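Local coordinates for conserved hypothetical exported protein (Bacteroides fragilis, PDB 4JJA) that probably acts as an exported peptidoglycan beta-N-acetylmuramidase of the NamZ family, though its function has not been established directly, at residues A[233-242]-A[250-258]. Sequence-based numbering, arbitrary orientation.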
loop_
_atom_site.group_PDB
_atom_site.type_symbol
_atom_site.label_atom_id
_atom_site.label_comp_id
_atom_site.label_asym_id
_atom_site.label_seq_id
_atom_site.Cartn_x
_atom_site.Cartn_y
_atom_site.Cartn_z
ATOM N N ILE A 233 2.891 2.672 -12.794
ATOM C CA ILE A 233 4.257 3.194 -12.865
ATOM C C ILE A 233 5.233 2.476 -11.941
ATOM O O ILE A 233 6.386 2.344 -12.284
ATOM C CB ILE A 233 4.244 4.742 -12.640
ATOM C CG1 ILE A 233 3.482 5.392 -13.778
ATOM C CG2 ILE A 233 5.656 5.354 -12.525
ATOM C CD1 ILE A 233 4.129 5.298 -15.150
ATOM N N CYS A 234 4.780 1.942 -10.820
ATOM C CA CYS A 234 5.671 1.225 -9.917
ATOM C C CYS A 234 6.211 -0.047 -10.565
ATOM O O CYS A 234 7.238 -0.532 -10.153
ATOM C CB CYS A 234 4.974 0.885 -8.574
ATOM S SG CYS A 234 6.124 0.488 -7.245
ATOM N N LEU A 235 5.563 -0.548 -11.622
ATOM C CA LEU A 235 6.149 -1.673 -12.360
ATOM C C LEU A 235 7.533 -1.382 -12.886
ATOM O O LEU A 235 8.334 -2.311 -13.107
ATOM C CB LEU A 235 5.187 -2.125 -13.452
ATOM C CG LEU A 235 3.791 -2.546 -12.944
ATOM C CD1 LEU A 235 2.928 -2.955 -14.153
ATOM C CD2 LEU A 235 3.854 -3.658 -11.917
ATOM N N PHE A 236 7.839 -0.111 -13.114
ATOM C CA PHE A 236 9.177 0.257 -13.537
ATOM C C PHE A 236 10.261 -0.035 -12.519
ATOM O O PHE A 236 11.434 -0.077 -12.870
ATOM C CB PHE A 236 9.276 1.718 -13.983
ATOM C CG PHE A 236 8.658 2.024 -15.322
ATOM C CD1 PHE A 236 9.135 1.424 -16.465
ATOM C CD2 PHE A 236 7.641 2.954 -15.461
ATOM C CE1 PHE A 236 8.654 1.769 -17.704
ATOM C CE2 PHE A 236 7.120 3.296 -16.715
ATOM C CZ PHE A 236 7.632 2.674 -17.832
ATOM N N GLU A 237 9.897 -0.287 -11.277
ATOM C CA GLU A 237 10.902 -0.700 -10.289
ATOM C C GLU A 237 11.463 -2.075 -10.629
ATOM O O GLU A 237 12.466 -2.460 -10.066
ATOM C CB GLU A 237 10.335 -0.653 -8.888
ATOM C CG GLU A 237 10.002 0.819 -8.551
ATOM C CD GLU A 237 10.103 1.318 -7.166
ATOM O OE1 GLU A 237 9.936 0.548 -6.245
ATOM O OE2 GLU A 237 10.277 2.564 -7.029
ATOM N N GLY A 238 10.816 -2.823 -11.511
ATOM C CA GLY A 238 11.335 -4.067 -12.059
ATOM C C GLY A 238 12.130 -3.892 -13.324
ATOM O O GLY A 238 12.273 -4.886 -14.051
ATOM N N THR A 239 12.632 -2.683 -13.588
ATOM C CA THR A 239 13.335 -2.308 -14.798
ATOM C C THR A 239 14.377 -1.279 -14.417
ATOM O O THR A 239 14.356 -0.761 -13.292
ATOM C CB THR A 239 12.381 -1.663 -15.853
ATOM O OG1 THR A 239 12.151 -0.282 -15.514
ATOM C CG2 THR A 239 11.063 -2.428 -16.029
ATOM N N PRO A 240 15.239 -0.845 -15.357
ATOM C CA PRO A 240 16.164 0.265 -15.082
ATOM C C PRO A 240 15.607 1.673 -15.282
ATOM O O PRO A 240 16.323 2.657 -15.130
ATOM C CB PRO A 240 17.302 0.019 -16.060
ATOM C CG PRO A 240 16.960 -1.131 -16.829
ATOM C CD PRO A 240 15.580 -1.546 -16.584
ATOM N N VAL A 241 14.348 1.775 -15.662
ATOM C CA VAL A 241 13.732 3.057 -16.018
ATOM C C VAL A 241 13.472 3.853 -14.737
ATOM O O VAL A 241 12.978 3.321 -13.752
ATOM C CB VAL A 241 12.418 2.818 -16.797
ATOM C CG1 VAL A 241 11.709 4.075 -17.087
ATOM C CG2 VAL A 241 12.695 2.033 -18.064
ATOM N N SER A 242 13.792 5.146 -14.753
ATOM C CA SER A 242 13.438 6.027 -13.651
ATOM C C SER A 242 11.938 6.354 -13.724
ATOM O O SER A 242 11.405 6.646 -14.808
ATOM C CB SER A 242 14.216 7.362 -13.724
ATOM O OG SER A 242 13.734 8.287 -12.731
ATOM N N PRO A 250 7.626 12.518 -8.752
ATOM C CA PRO A 250 7.775 11.066 -8.566
ATOM C C PRO A 250 6.489 10.330 -8.850
ATOM O O PRO A 250 5.407 10.756 -8.499
ATOM C CB PRO A 250 8.188 10.930 -7.109
ATOM C CG PRO A 250 7.602 12.119 -6.458
ATOM C CD PRO A 250 7.719 13.251 -7.485
ATOM N N PHE A 251 6.639 9.191 -9.521
ATOM C CA PHE A 251 5.530 8.340 -9.946
ATOM C C PHE A 251 4.622 8.979 -10.969
ATOM O O PHE A 251 3.582 8.415 -11.298
ATOM C CB PHE A 251 4.733 7.720 -8.792
ATOM C CG PHE A 251 5.519 6.688 -8.029
ATOM C CD1 PHE A 251 5.622 5.398 -8.487
ATOM C CD2 PHE A 251 6.194 7.026 -6.897
ATOM C CE1 PHE A 251 6.372 4.480 -7.804
ATOM C CE2 PHE A 251 6.922 6.099 -6.227
ATOM C CZ PHE A 251 7.045 4.843 -6.678
ATOM N N GLN A 252 5.061 10.088 -11.579
ATOM C CA GLN A 252 4.242 10.816 -12.538
ATOM C C GLN A 252 4.939 11.041 -13.865
ATOM O O GLN A 252 4.449 11.756 -14.723
ATOM C CB GLN A 252 3.799 12.153 -11.948
ATOM C CG GLN A 252 2.933 12.032 -10.695
ATOM C CD GLN A 252 3.013 13.261 -9.840
ATOM O OE1 GLN A 252 2.272 14.217 -10.097
ATOM N NE2 GLN A 252 3.942 13.297 -8.892
ATOM N N VAL A 253 6.132 10.444 -14.006
ATOM C CA VAL A 253 6.972 10.493 -15.204
ATOM C C VAL A 253 7.653 9.145 -15.378
ATOM O O VAL A 253 7.725 8.360 -14.409
ATOM C CB VAL A 253 8.026 11.634 -15.113
ATOM C CG1 VAL A 253 7.423 13.010 -14.828
ATOM C CG2 VAL A 253 9.085 11.265 -14.062
ATOM N N TYR A 254 8.186 8.900 -16.569
ATOM C CA TYR A 254 9.132 7.798 -16.715
ATOM C C TYR A 254 10.166 8.160 -17.752
ATOM O O TYR A 254 9.886 8.884 -18.693
ATOM C CB TYR A 254 8.459 6.457 -17.021
ATOM C CG TYR A 254 7.767 6.350 -18.341
ATOM C CD1 TYR A 254 6.436 6.769 -18.483
ATOM C CD2 TYR A 254 8.401 5.821 -19.452
ATOM C CE1 TYR A 254 5.766 6.595 -19.689
ATOM C CE2 TYR A 254 7.742 5.681 -20.648
ATOM C CZ TYR A 254 6.432 6.057 -20.778
ATOM O OH TYR A 254 5.759 5.916 -21.977
ATOM N N GLY A 255 11.392 7.692 -17.572
ATOM C CA GLY A 255 12.416 7.997 -18.548
ATOM C C GLY A 255 13.736 7.339 -18.198
ATOM O O GLY A 255 13.896 6.752 -17.147
ATOM N N HIS A 256 14.709 7.477 -19.102
ATOM C CA HIS A 256 15.982 6.791 -18.952
ATOM C C HIS A 256 17.001 7.502 -19.833
ATOM O O HIS A 256 16.640 8.046 -20.883
ATOM C CB HIS A 256 15.795 5.329 -19.417
ATOM C CG HIS A 256 16.975 4.449 -19.208
ATOM N ND1 HIS A 256 18.050 4.458 -20.071
ATOM C CD2 HIS A 256 17.291 3.627 -18.182
ATOM C CE1 HIS A 256 18.968 3.645 -19.597
ATOM N NE2 HIS A 256 18.541 3.121 -18.455
ATOM N N PRO A 257 18.278 7.505 -19.415
ATOM C CA PRO A 257 19.273 8.212 -20.263
ATOM C C PRO A 257 19.449 7.700 -21.687
ATOM O O PRO A 257 19.924 8.441 -22.530
ATOM C CB PRO A 257 20.562 8.071 -19.503
ATOM C CG PRO A 257 20.278 7.351 -18.284
ATOM C CD PRO A 257 18.852 7.015 -18.164
ATOM N N ASN A 258 19.087 6.438 -21.916
ATOM C CA ASN A 258 19.248 5.789 -23.204
ATOM C C ASN A 258 17.985 5.892 -24.066
ATOM O O ASN A 258 18.048 5.619 -25.248
ATOM C CB ASN A 258 19.722 4.330 -23.039
ATOM C CG ASN A 258 21.157 4.235 -22.493
ATOM O OD1 ASN A 258 21.425 4.554 -21.291
ATOM N ND2 ASN A 258 22.094 3.892 -23.356
#
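Phe236 and Tyr254 lay their rings nearly parallel, planes 27° apart, but slid so far that overlap is slight: the CZ rim of Phe236 lies over one face of the tyrosine, and Phe236 CE2 comes 3.4 Å from Tyr254 CB. Tyr254 reaches this place with CG set between its backbone N and carbonyl carbon (chi1 66°); its OH hydrogen-bonds Asp309. Val241 CG1 lies over one face of the Phe236 ring, toward its rim, and meets the Tyr254 ring at its edge, while Ile233 CG2 packs against Phe251 CD1 at 4.0 Å. Beside this tight apolar layer, Ser242 N to Gly255 O (2.9 Å) and Gly255 N to Ser242 O (3.0 Å) form an antiparallel hydrogen-bonded pair, joining the loop after helix 224-233 to outer strand 253-256 of a three-stranded antiparallel sheet in the C-terminal NamZ family region. Thr239 OG1, in an ST turn, accepts from Val241 N and donates to Phe236 O, probably steadying the turn before Ser242. Glu237 and Pro240 form the more open side: Pro240 O, bonded to Gln279, lies in plane at the His256 ring edge, and Glu237 OE2 salt-bridges Arg245. Mixed aliphatic and aromatic packing thus buries most of the contact, with two backbone bonds setting the register.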